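Local coordinates for imelysin (Bacteroides ovatus ATCC 8483, PDB 3OYV), which is an imelysin-family outer-membrane protein, classed as a peptidase and probably taking part in bacterial iron uptake, at residues G53-Y56 / A57-F60; L35-D38 / A39-Y43; I220-D223 / A224-N227; V79-C82 / A83-A86. All coordinates share one frame; numbering follows the deposited sequence.

Interaction 1: G53-Y56 / A57-F60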
ATOM      1  N   GLY A  53      10.668  -7.743  22.434  1.00 22.96           N
ATOM      2  CA  GLY A  53      10.332  -6.855  23.529  1.00 22.59           C
ATOM      3  C   GLY A  53       8.881  -6.405  23.456  1.00 21.02           C
ATOM      4  O   GLY A  53       8.023  -7.128  22.946  1.00 22.01           O
ATOM      5  N   GLU A  54       8.604  -5.227  24.001  1.00 20.41           N
ATOM      6  CA  GLU A  54       7.262  -4.648  23.974  1.00 18.97           C
ATOM      7  C   GLU A  54       6.851  -4.486  22.518  1.00 16.49           C
ATOM      8  O   GLU A  54       7.689  -4.403  21.627  1.00 15.57           O
ATOM      9  CB  GLU A  54       7.195  -3.266  24.684  1.00 18.05           C
ATOM     10  CG  GLU A  54       8.043  -2.217  24.035  1.00 18.98           C
ATOM     11  CD  GLU A  54       7.986  -0.843  24.721  1.00 20.77           C
ATOM     12  OE1 GLU A  54       7.108  -0.622  25.587  1.00 23.68           O
ATOM     13  OE2 GLU A  54       8.811   0.017  24.323  1.00 21.89           O
ATOM     14  N   SER A  55       5.557  -4.404  22.292  1.00 14.39           N
ATOM     15  CA  SER A  55       5.065  -4.207  20.926  1.00 13.56           C
ATOM     16  C   SER A  55       5.514  -2.858  20.376  1.00 12.88           C
ATOM     17  O   SER A  55       5.800  -1.913  21.138  1.00 13.41           O
ATOM     18  CB  SER A  55       3.549  -4.260  20.946  1.00 12.72           C
ATOM     19  OG  SER A  55       3.033  -3.117  21.604  1.00 13.53           O
ATOM     20  N   TYR A  56       5.507  -2.703  19.058  1.00 12.71           N
ATOM     21  CA  TYR A  56       5.861  -1.402  18.495  1.00 11.33           C
ATOM     22  C   TYR A  56       4.786  -0.359  18.846  1.00 12.30           C
ATOM     23  O   TYR A  56       5.110   0.822  19.031  1.00 10.99           O
ATOM     24  CB  TYR A  56       6.086  -1.464  16.993  1.00 10.84           C
ATOM     25  CG  TYR A  56       6.958  -0.355  16.474  1.00 11.79           C
ATOM     26  CD1 TYR A  56       8.335  -0.473  16.533  1.00 15.79           C
ATOM     27  CD2 TYR A  56       6.433   0.829  15.977  1.00 12.33           C
ATOM     28  CE1 TYR A  56       9.140   0.512  16.083  1.00 16.01           C
ATOM     29  CE2 TYR A  56       7.277   1.837  15.486  1.00 14.35           C
ATOM     30  CZ  TYR A  56       8.629   1.663  15.563  1.00 15.34           C
ATOM     31  OH  TYR A  56       9.489   2.651  15.128  1.00 22.12           O
ATOM     32  N   ALA A  57       3.528  -0.776  18.974  1.00 11.91           N
ATOM     33  CA  ALA A  57       2.459   0.123  19.396  1.00 11.12           C
ATOM     34  C   ALA A  57       2.829   0.699  20.776  1.00 11.49           C
ATOM     35  O   ALA A  57       2.715   1.919  20.989  1.00 11.89           O
ATOM     36  CB  ALA A  57       1.118  -0.591  19.442  1.00 11.05           C
ATOM     37  N   SER A  58       3.214  -0.168  21.712  1.00 11.26           N
ATOM     38  CA  SER A  58       3.555   0.299  23.053  1.00 11.76           C
ATOM     39  C   SER A  58       4.765   1.252  22.999  1.00 12.60           C
ATOM     40  O   SER A  58       4.789   2.277  23.693  1.00 13.63           O
ATOM     41  CB  SER A  58       3.818  -0.877  23.983  1.00 13.09           C
ATOM     42  OG  SER A  58       2.630  -1.618  24.279  1.00 16.54           O
ATOM     43  N   LEU A  59       5.764   0.908  22.192  1.00 12.50           N
ATOM     44  CA  LEU A  59       6.966   1.722  22.029  1.00 13.64           C
ATOM     45  C   LEU A  59       6.627   3.133  21.508  1.00 13.83           C
ATOM     46  O   LEU A  59       7.060   4.144  22.073  1.00 13.85           O
ATOM     47  CB  LEU A  59       7.937   0.983  21.081  1.00 14.53           C
ATOM     48  CG  LEU A  59       9.271   1.629  20.750  1.00 18.57           C
ATOM     49  CD1 LEU A  59      10.216   0.551  20.219  1.00 20.31           C
ATOM     50  CD2 LEU A  59       9.161   2.742  19.755  1.00 19.89           C
ATOM     51  N   PHE A  60       5.842   3.190  20.444  1.00 12.36           N
ATOM     52  CA  PHE A  60       5.515   4.453  19.826  1.00 12.76           C
ATOM     53  C   PHE A  60       4.651   5.313  20.742  1.00 11.81           C
ATOM     54  O   PHE A  60       4.869   6.519  20.829  1.00 13.33           O
ATOM     55  CB  PHE A  60       4.842   4.215  18.485  1.00 12.24           C
ATOM     56  CG  PHE A  60       4.903   5.396  17.537  1.00 12.18           C
ATOM     57  CD1 PHE A  60       6.109   5.801  16.965  1.00 14.25           C
ATOM     58  CD2 PHE A  60       3.759   6.099  17.222  1.00 13.28           C
ATOM     59  CE1 PHE A  60       6.143   6.881  16.070  1.00 14.96           C
ATOM     60  CE2 PHE A  60       3.800   7.154  16.358  1.00 13.81           C
ATOM     61  CZ  PHE A  60       4.972   7.552  15.768  1.00 13.16           C
TER
HETATM   62  O   HOH W   1       3.555  -4.304  24.511  1.00 20.86           O
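Ser55 turns its OG in between its own backbone N and carbonyl carbon (chi1 70°), and from there the oxygen reaches forward to Ser58, three residues on. Ser55 OG accepts from Ser58 N at 3.0 Å, the N-cap bond that opens helix 56-62, and the N-H points at it nearly straight, at 161°. Ser58 sets its own OG beside its backbone N (chi1 -69°), which brings Ser58 OG to 3.1 Å from Ser55 OG. Water 1 bridges the two serines: it accepts from Ser55 N at 3.0 Å and is also hydrogen-bonded to Ser58 OG. Behind the cap the ordinary helix bonds begin, Leu59 N to Ser55 O and Phe60 N to Tyr56 O. Glu54 stretches its extended chain across the first turn at about a right angle to the side chain of Leu59, with Glu54 OE2 3.4 Å from Leu59 CA and OE1 against Ser58 CB. On another flank Leu59 CD2 sits over one face of the Tyr56 ring, 4.3 Å above its plane and nearer the edge of the ring than its centre. The Tyr56 ring is further met edge-to-face by Trp46 and Tyr50, so this short helix is packed back against the end of helix 21-47 and the loop after it. Ala57 and Phe60 lean on Val234 of helix 223-261, and Phe60 also meets the rings of Tyr68 and Phe290.

Interaction 2: L35-D38 / A39-Y43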
ATOM      1  N   LEU A  35       3.212 -13.524   1.389  1.00 10.10           N
ATOM      2  CA  LEU A  35       2.366 -12.366   1.741  1.00 10.31           C
ATOM      3  C   LEU A  35       1.679 -12.577   3.095  1.00  9.84           C
ATOM      4  O   LEU A  35       1.533 -11.642   3.886  1.00 11.10           O
ATOM      5  CB  LEU A  35       1.331 -12.077   0.646  1.00 10.57           C
ATOM      6  CG  LEU A  35       1.705 -11.150  -0.518  1.00 11.44           C
ATOM      7  CD1 LEU A  35       0.688 -11.233  -1.658  1.00 12.74           C
ATOM      8  CD2 LEU A  35       1.926  -9.715   0.014  1.00 13.03           C
ATOM      9  N   LYS A  36       1.206 -13.799   3.324  1.00  9.97           N
ATOM     10  CA  LYS A  36       0.554 -14.186   4.571  0.60 10.82           C
ATOM     11  C   LYS A  36       1.540 -14.074   5.733  1.00 11.26           C
ATOM     12  O   LYS A  36       1.240 -13.489   6.777  1.00 10.57           O
ATOM     13  CB  LYS A  36       0.009 -15.613   4.399  0.60 12.57           C
ATOM     14  CG  LYS A  36      -0.537 -16.287   5.613  0.60 12.44           C
ATOM     15  CD  LYS A  36      -1.081 -17.677   5.259  0.60 13.22           C
ATOM     16  CE  LYS A  36      -1.386 -18.476   6.515  0.60 15.72           C
ATOM     17  NZ  LYS A  36      -2.489 -17.856   7.316  0.60 16.03           N
ATOM     18  N   THR A  37       2.721 -14.642   5.549  1.00 10.61           N
ATOM     19  CA  THR A  37       3.755 -14.587   6.569  1.00 10.92           C
ATOM     20  C   THR A  37       4.133 -13.142   6.875  1.00 10.78           C
ATOM     21  O   THR A  37       4.207 -12.767   8.038  1.00 11.83           O
ATOM     22  CB  THR A  37       4.970 -15.401   6.112  1.00 11.95           C
ATOM     23  OG1 THR A  37       4.588 -16.789   6.045  1.00 13.34           O
ATOM     24  CG2 THR A  37       6.143 -15.223   7.080  1.00 14.23           C
ATOM     25  N   ASP A  38       4.387 -12.361   5.839  1.00 10.76           N
ATOM     26  CA  ASP A  38       4.814 -10.964   6.010  1.00 10.53           C
ATOM     27  C   ASP A  38       3.748 -10.142   6.742  1.00 10.19           C
ATOM     28  O   ASP A  38       4.068  -9.388   7.657  1.00 10.42           O
ATOM     29  CB  ASP A  38       5.154 -10.342   4.656  1.00 11.87           C
ATOM     30  CG  ASP A  38       6.488 -10.792   4.113  1.00 12.49           C
ATOM     31  OD1 ASP A  38       7.320 -11.198   4.933  1.00 14.34           O
ATOM     32  OD2 ASP A  38       6.704 -10.727   2.874  1.00 12.28           O
ATOM     33  N   ALA A  39       2.481 -10.231   6.317  1.00  9.43           N
ATOM     34  CA  ALA A  39       1.409  -9.463   6.982  1.00  9.29           C
ATOM     35  C   ALA A  39       1.252  -9.893   8.443  1.00 10.28           C
ATOM     36  O   ALA A  39       0.952  -9.050   9.305  1.00 10.70           O
ATOM     37  CB  ALA A  39       0.114  -9.552   6.220  1.00 10.44           C
ATOM     38  N   THR A  40       1.372 -11.194   8.722  1.00 11.64           N
ATOM     39  CA  THR A  40       1.260 -11.680  10.099  1.00 11.94           C
ATOM     40  C   THR A  40       2.388 -11.124  10.960  1.00 11.73           C
ATOM     41  O   THR A  40       2.158 -10.643  12.076  1.00 12.77           O
ATOM     42  CB  THR A  40       1.198 -13.213  10.127  1.00 11.83           C
ATOM     43  OG1 THR A  40       0.048 -13.637   9.397  1.00 14.48           O
ATOM     44  CG2 THR A  40       1.176 -13.714  11.562  1.00 14.34           C
ATOM     45  N   ASN A  41       3.599 -11.142  10.416  1.00 11.80           N
ATOM     46  CA  ASN A  41       4.736 -10.657  11.179  1.00 12.45           C
ATOM     47  C   ASN A  41       4.656  -9.143  11.387  1.00 11.75           C
ATOM     48  O   ASN A  41       5.001  -8.678  12.459  1.00 12.73           O
ATOM     49  CB  ASN A  41       6.043 -11.029  10.515  1.00 14.72           C
ATOM     50  CG  ASN A  41       6.305 -12.531  10.568  1.00 17.02           C
ATOM     51  OD1 ASN A  41       5.708 -13.261  11.392  1.00 19.23           O
ATOM     52  ND2 ASN A  41       7.157 -13.000   9.671  1.00 16.05           N
ATOM     53  N   LEU A  42       4.186  -8.424  10.372  1.00 11.50           N
ATOM     54  CA  LEU A  42       4.004  -6.947  10.486  1.00 10.80           C
ATOM     55  C   LEU A  42       2.995  -6.609  11.601  1.00 11.41           C
ATOM     56  O   LEU A  42       3.242  -5.775  12.469  1.00 11.67           O
ATOM     57  CB  LEU A  42       3.516  -6.407   9.147  1.00 10.37           C
ATOM     58  CG  LEU A  42       3.223  -4.903   9.066  1.00 11.49           C
ATOM     59  CD1 LEU A  42       4.390  -4.040   9.601  1.00 11.73           C
ATOM     60  CD2 LEU A  42       2.922  -4.587   7.613  1.00 12.05           C
ATOM     61  N   TYR A  43       1.834  -7.262  11.574  1.00 10.70           N
ATOM     62  CA  TYR A  43       0.816  -7.037  12.587  1.00 11.03           C
ATOM     63  C   TYR A  43       1.366  -7.405  13.993  1.00 11.64           C
ATOM     64  O   TYR A  43       1.184  -6.671  14.974  1.00 11.60           O
ATOM     65  CB  TYR A  43      -0.411  -7.862  12.263  1.00 11.97           C
ATOM     66  CG  TYR A  43      -1.484  -7.816  13.339  1.00 10.90           C
ATOM     67  CD1 TYR A  43      -2.055  -6.616  13.759  1.00 12.95           C
ATOM     68  CD2 TYR A  43      -1.947  -8.986  13.918  1.00 14.40           C
ATOM     69  CE1 TYR A  43      -3.038  -6.583  14.721  1.00 11.47           C
ATOM     70  CE2 TYR A  43      -2.936  -8.965  14.872  1.00 16.06           C
ATOM     71  CZ  TYR A  43      -3.508  -7.777  15.266  1.00 14.30           C
ATOM     72  OH  TYR A  43      -4.487  -7.768  16.238  1.00 17.03           O
TER
HETATM   73  O   HOH W   2       8.204 -11.323   7.594  1.00 18.19           O
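Thr40 OG1 donates back to Lys36 O at 2.9 Å, and Thr40 N donates to the same oxygen at 3.0 Å, so one carbonyl holds two bonds from a single residue, arriving from opposite faces of its plane. The hydroxyl gets there because it stands beside its own backbone N, anti to the carbonyl carbon (chi1 -61°). It is also bonded to Lys246 NZ of helix 223-261. With alanine at Thr40 the hydroxyl is gone, which is likely to cost Lys36 O its second donor from this residue and Lys246 NZ this partner. Elsewhere on the turn, water 2 bridges Asp38 and Asn41: it donates to Asp38 OD1 at 2.8 Å and accepts from Asn41 ND2 at 2.9 Å. The Thr37 and Asn41 side chains run alongside each other in the same direction, with Thr37 CG2 3.6 Å from Asn41 ND2, while Thr37 OG1 bonds back to Ala33 O. On the buried side Ala39 rests on Asn249 and Met302. The Thr40 hydroxyl thus ties helix 21-47 both to itself and to a neighbour, and the two oxygens of the buried Asp38 carboxylate are held by different partners, OD1 by water 2 and OD2 by a salt bridge to Arg342, which probably fixes its rotation.

Interaction 3: I220-D223 / A224-N227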
ATOM      1  N   ILE A 220       0.789  23.729  20.949  1.00 15.93           N
ATOM      2  CA  ILE A 220       0.185  22.442  20.617  1.00 15.44           C
ATOM      3  C   ILE A 220       1.199  21.336  20.407  1.00 16.66           C
ATOM      4  O   ILE A 220       0.871  20.332  19.789  1.00 16.97           O
ATOM      5  CB  ILE A 220      -0.771  22.521  19.418  1.00 15.30           C
ATOM      6  CG1 ILE A 220      -0.068  23.023  18.147  1.00 16.23           C
ATOM      7  CG2 ILE A 220      -1.959  23.409  19.763  1.00 17.65           C
ATOM      8  CD1 ILE A 220      -0.848  22.711  16.890  1.00 17.56           C
ATOM      9  N   ASN A 221       2.401  21.478  20.948  1.00 15.93           N
ATOM     10  CA  ASN A 221       3.396  20.435  20.763  1.00 16.55           C
ATOM     11  C   ASN A 221       3.912  19.763  22.026  1.00 16.79           C
ATOM     12  O   ASN A 221       4.876  19.010  21.976  1.00 18.08           O
ATOM     13  CB  ASN A 221       4.526  20.898  19.869  1.00 18.58           C
ATOM     14  CG  ASN A 221       5.366  21.988  20.480  1.00 19.12           C
ATOM     15  OD1 ASN A 221       5.338  22.240  21.707  1.00 20.34           O
ATOM     16  ND2 ASN A 221       6.159  22.640  19.629  1.00 22.44           N
ATOM     17  N   THR A 222       3.249  20.027  23.146  1.00 15.48           N
ATOM     18  CA  THR A 222       3.540  19.357  24.391  1.00 15.23           C
ATOM     19  C   THR A 222       3.061  17.917  24.364  1.00 13.35           C
ATOM     20  O   THR A 222       2.145  17.583  23.626  1.00 12.99           O
ATOM     21  CB  THR A 222       2.873  20.084  25.576  1.00 16.80           C
ATOM     22  OG1 THR A 222       1.451  20.073  25.388  1.00 17.47           O
ATOM     23  CG2 THR A 222       3.411  21.551  25.725  1.00 17.48           C
ATOM     24  N   ASP A 223       3.632  17.086  25.226  1.00 14.65           N
ATOM     25  CA  ASP A 223       3.060  15.745  25.424  1.00 14.18           C
ATOM     26  C   ASP A 223       1.609  15.821  25.914  1.00 12.62           C
ATOM     27  O   ASP A 223       0.768  14.991  25.547  1.00 14.06           O
ATOM     28  CB  ASP A 223       3.903  14.918  26.399  1.00 15.20           C
ATOM     29  CG  ASP A 223       5.213  14.411  25.799  1.00 17.48           C
ATOM     30  OD1 ASP A 223       5.533  14.691  24.630  1.00 15.54           O
ATOM     31  OD2 ASP A 223       5.927  13.686  26.541  1.00 21.32           O
ATOM     32  N   ALA A 224       1.262  16.822  26.725  1.00 12.85           N
ATOM     33  CA  ALA A 224      -0.120  16.913  27.187  1.00 13.59           C
ATOM     34  C   ALA A 224      -1.091  17.061  26.014  1.00 13.73           C
ATOM     35  O   ALA A 224      -2.169  16.477  25.996  1.00 13.09           O
ATOM     36  CB  ALA A 224      -0.301  18.092  28.168  1.00 14.44           C
ATOM     37  N   VAL A 225      -0.713  17.859  25.031  1.00 12.41           N
ATOM     38  CA  VAL A 225      -1.555  18.013  23.858  1.00 12.06           C
ATOM     39  C   VAL A 225      -1.464  16.817  22.913  1.00 11.48           C
ATOM     40  O   VAL A 225      -2.474  16.335  22.426  1.00 12.06           O
ATOM     41  CB  VAL A 225      -1.269  19.319  23.107  1.00 12.29           C
ATOM     42  CG1 VAL A 225      -2.032  19.369  21.797  1.00 13.26           C
ATOM     43  CG2 VAL A 225      -1.657  20.520  24.020  1.00 14.86           C
ATOM     44  N   LEU A 226      -0.259  16.329  22.650  1.00 10.80           N
ATOM     45  CA  LEU A 226      -0.067  15.379  21.553  1.00 10.18           C
ATOM     46  C   LEU A 226      -0.116  13.897  21.924  1.00 10.11           C
ATOM     47  O   LEU A 226      -0.383  13.065  21.074  1.00 11.19           O
ATOM     48  CB  LEU A 226       1.193  15.713  20.758  1.00 11.32           C
ATOM     49  CG  LEU A 226       1.172  17.047  19.971  1.00 12.68           C
ATOM     50  CD1 LEU A 226       2.520  17.225  19.260  1.00 14.76           C
ATOM     51  CD2 LEU A 226       0.041  17.109  18.991  1.00 13.64           C
ATOM     52  N   ASN A 227       0.096  13.571  23.198  1.00 10.80           N
ATOM     53  CA  ASN A 227      -0.021  12.176  23.606  1.00  9.84           C
ATOM     54  C   ASN A 227      -1.337  11.529  23.171  1.00 10.07           C
ATOM     55  O   ASN A 227      -1.313  10.415  22.652  1.00 10.54           O
ATOM     56  CB  ASN A 227       0.155  12.002  25.106  1.00 11.22           C
ATOM     57  CG  ASN A 227       1.604  11.983  25.559  1.00 10.89           C
ATOM     58  OD1 ASN A 227       2.532  12.126  24.771  1.00 14.01           O
ATOM     59  ND2 ASN A 227       1.808  11.820  26.881  1.00 13.83           N
TER
HETATM   60  O   HOH W   3       4.676  11.747  27.846  1.00 21.13           O
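Thr222, with an extended backbone, is the last residue before the chain winds into helix 223-261, where Leu226 N bonds to Thr222 O and Asn227 N to Asp223 O. Its side chain supplies the N-cap: Thr222 OG1 accepts from Val225 N at 3.1 Å, having been turned in between its own backbone N and carbonyl carbon (chi1 61°). Thr222 OG1 also lies 3.4 Å from Val225 CG2, so the valine branch packs alongside the capping bond. Asp223 and Asn227, a turn apart, have their carboxylate and amide planes 33° from each other. Water 3 joins them, donating to Asp223 OD2 at 2.7 Å and accepting from Asn227 ND2 at 3.0 Å. The other ends look elsewhere: Asp223 OD1 takes the N-H of Ala71, and Asn227 OD1 has a weak hydrogen bond from His63 NE2. A leucine in place of Asn227 would probably leave water 3 without its amide donor and His63 without this acceptor. On the apolar flank Leu226 CG closes to 3.3 Å on Ile220 O, and both its methyls lie near that oxygen too; buried under them, the carbonyl has no hydrogen-bond partner in the model. Val225 CG1 touches Ile220 CB at 4.1 Å. Ile220 is seated on Val152, Ile153 and Ala156 of helix 149-156 and on Tyr212 of helix 189-214, while Leu226 fits against Ile213 of that same helix and against Ala71 and Val75 of helix 71-102, so the start of helix 223-261 is wedged among three others.

Interaction 4: V79-C82 / A83-A86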
ATOM      1  N   VAL A  79       3.451  13.143  10.266  1.00 11.18           N
ATOM      2  CA  VAL A  79       3.198  14.130   9.222  1.00 12.58           C
ATOM      3  C   VAL A  79       4.179  13.961   8.047  1.00 12.28           C
ATOM      4  O   VAL A  79       3.765  14.013   6.883  1.00 14.27           O
ATOM      5  CB  VAL A  79       3.215  15.563   9.799  1.00 13.09           C
ATOM      6  CG1 VAL A  79       3.151  16.617   8.679  1.00 15.19           C
ATOM      7  CG2 VAL A  79       2.055  15.734  10.802  1.00 14.08           C
ATOM      8  N   ASP A  80       5.439  13.688   8.372  1.00 13.94           N
ATOM      9  CA  ASP A  80       6.458  13.428   7.337  1.00 15.20           C
ATOM     10  C   ASP A  80       6.029  12.269   6.454  1.00 14.26           C
ATOM     11  O   ASP A  80       6.168  12.325   5.231  1.00 15.43           O
ATOM     12  CB  ASP A  80       7.803  13.043   7.944  1.00 16.05           C
ATOM     13  CG  ASP A  80       8.637  14.243   8.407  1.00 21.74           C
ATOM     14  OD1 ASP A  80       8.307  15.387   8.054  1.00 22.12           O
ATOM     15  OD2 ASP A  80       9.631  13.983   9.115  1.00 23.47           O
ATOM     16  N   LYS A  81       5.505  11.212   7.066  1.00 12.93           N
ATOM     17  CA  LYS A  81       5.155  10.025   6.288  1.00 12.65           C
ATOM     18  C   LYS A  81       3.865  10.198   5.484  1.00 11.33           C
ATOM     19  O   LYS A  81       3.712   9.603   4.407  1.00 12.23           O
ATOM     20  CB  LYS A  81       5.118   8.816   7.206  1.00 12.65           C
ATOM     21  CG  LYS A  81       6.542   8.401   7.586  1.00 13.49           C
ATOM     22  CD  LYS A  81       7.241   7.691   6.441  1.00 16.54           C
ATOM     23  CE  LYS A  81       8.700   7.415   6.725  1.00 18.15           C
ATOM     24  NZ  LYS A  81       9.272   6.610   5.594  1.00 19.11           N
ATOM     25  N   CYS A  82       2.960  11.070   5.937  1.00 11.94           N
ATOM     26  CA  CYS A  82       1.833  11.517   5.098  1.00 12.60           C
ATOM     27  C   CYS A  82       2.342  12.287   3.863  1.00 12.14           C
ATOM     28  O   CYS A  82       1.870  12.066   2.728  1.00 13.54           O
ATOM     29  CB  CYS A  82       0.881  12.423   5.891  1.00 12.03           C
ATOM     30  SG  CYS A  82      -0.156  11.574   7.123  1.00 12.57           S
ATOM     31  N   ALA A  83       3.258  13.232   4.096  1.00 13.24           N
ATOM     32  CA  ALA A  83       3.853  14.036   3.026  1.00 13.79           C
ATOM     33  C   ALA A  83       4.554  13.119   2.031  1.00 13.82           C
ATOM     34  O   ALA A  83       4.394  13.267   0.807  1.00 15.03           O
ATOM     35  CB  ALA A  83       4.843  15.077   3.600  1.00 14.37           C
ATOM     36  N   GLU A  84       5.289  12.144   2.554  1.00 13.17           N
ATOM     37  CA  GLU A  84       6.020  11.219   1.682  0.60 14.21           C
ATOM     38  C   GLU A  84       5.134  10.451   0.735  1.00 14.10           C
ATOM     39  O   GLU A  84       5.444  10.307  -0.434  1.00 14.95           O
ATOM     40  CB  GLU A  84       6.806  10.221   2.493  0.60 15.70           C
ATOM     41  CG  GLU A  84       8.024  10.772   3.129  0.60 17.56           C
ATOM     42  CD  GLU A  84       8.924   9.688   3.677  0.60 20.95           C
ATOM     43  OE1 GLU A  84       8.703   8.492   3.350  0.60 22.06           O
ATOM     44  OE2 GLU A  84       9.844  10.023   4.450  0.60 26.31           O
ATOM     45  N   ILE A  85       4.013   9.922   1.222  1.00 13.19           N
ATOM     46  CA  ILE A  85       3.117   9.214   0.299  1.00 13.06           C
ATOM     47  C   ILE A  85       2.436  10.135  -0.712  1.00 13.27           C
ATOM     48  O   ILE A  85       2.240   9.747  -1.875  1.00 14.39           O
ATOM     49  CB  ILE A  85       2.112   8.262   1.026  1.00 12.70           C
ATOM     50  CG1 ILE A  85       1.526   7.264   0.023  1.00 12.83           C
ATOM     51  CG2 ILE A  85       0.995   9.008   1.720  1.00 11.89           C
ATOM     52  CD1 ILE A  85       2.547   6.317  -0.627  1.00 14.84           C
ATOM     53  N   ALA A  86       2.106  11.365  -0.313  1.00 13.52           N
ATOM     54  CA  ALA A  86       1.605  12.342  -1.264  1.00 13.54           C
ATOM     55  C   ALA A  86       2.624  12.623  -2.378  1.00 13.33           C
ATOM     56  O   ALA A  86       2.270  12.695  -3.562  1.00 14.78           O
ATOM     57  CB  ALA A  86       1.207  13.644  -0.542  1.00 13.44           C
TER
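In the conformer of Glu84 described here, one of two in the model, Lys81 and Glu84 form an i to i+3 salt bridge on one helix turn, with Lys81 NZ donating to Glu84 OE1 at 3.0 Å. The ammonium comes in on the syn side of that oxygen, 32° out of the carboxylate plane. A bend at chi2 (-75°) brings the lysine chain back toward the glutamate, and Lys81 CD and CE both lie 3.5 Å from Glu84 OE1. Lys81 NZ has a second acceptor in Leu289 O, so it is shared between this helix and a loop. Asp80 O also has two donors: Glu84 N, at 2.8 Å from Asp80 O, and, from helix 189-214, Lys206 NZ. Asp80 OD1 is paired with Lys210, a balancing charge for its carboxylate. The remaining backbone bonds run Ala83 N to Val79 O, Ala86 N to Cys82 O and Ile85 N to Lys81 O, the last at 3.2 Å with the N-H arriving above the carbonyl plane. Ile85 CG2 presses on Cys82 O at 3.3 Å. Around this stretch of helix 71-102, Val79 and Ala83 face Leu209 and Lys206 of helix 189-214, Cys82 and Ala86 face Ala135 and Ile132 of helix 121-137, and Lys81 reaches across to Phe290 and Asp294 in a loop.

In the fold
From the N terminus the four contacts come in series, none nested or crossing: interaction 2 within helix 21-47, interaction 1 at the start of helix 56-62, interaction 4 within helix 71-102, and interaction 3 at the start of helix 223-261. Each is local, so none closes a long loop; interactions 1 and 3 mark where loops turn into helices. Their centres lie from about 17 Å (1 and 2) to about 32 Å (2 and 3) apart, and none touches another. Helix 223-261 connects three of them, starting in interaction 3 and lying against interactions 1 and 2, while helix 189-214 packs on both interactions 3 and 4.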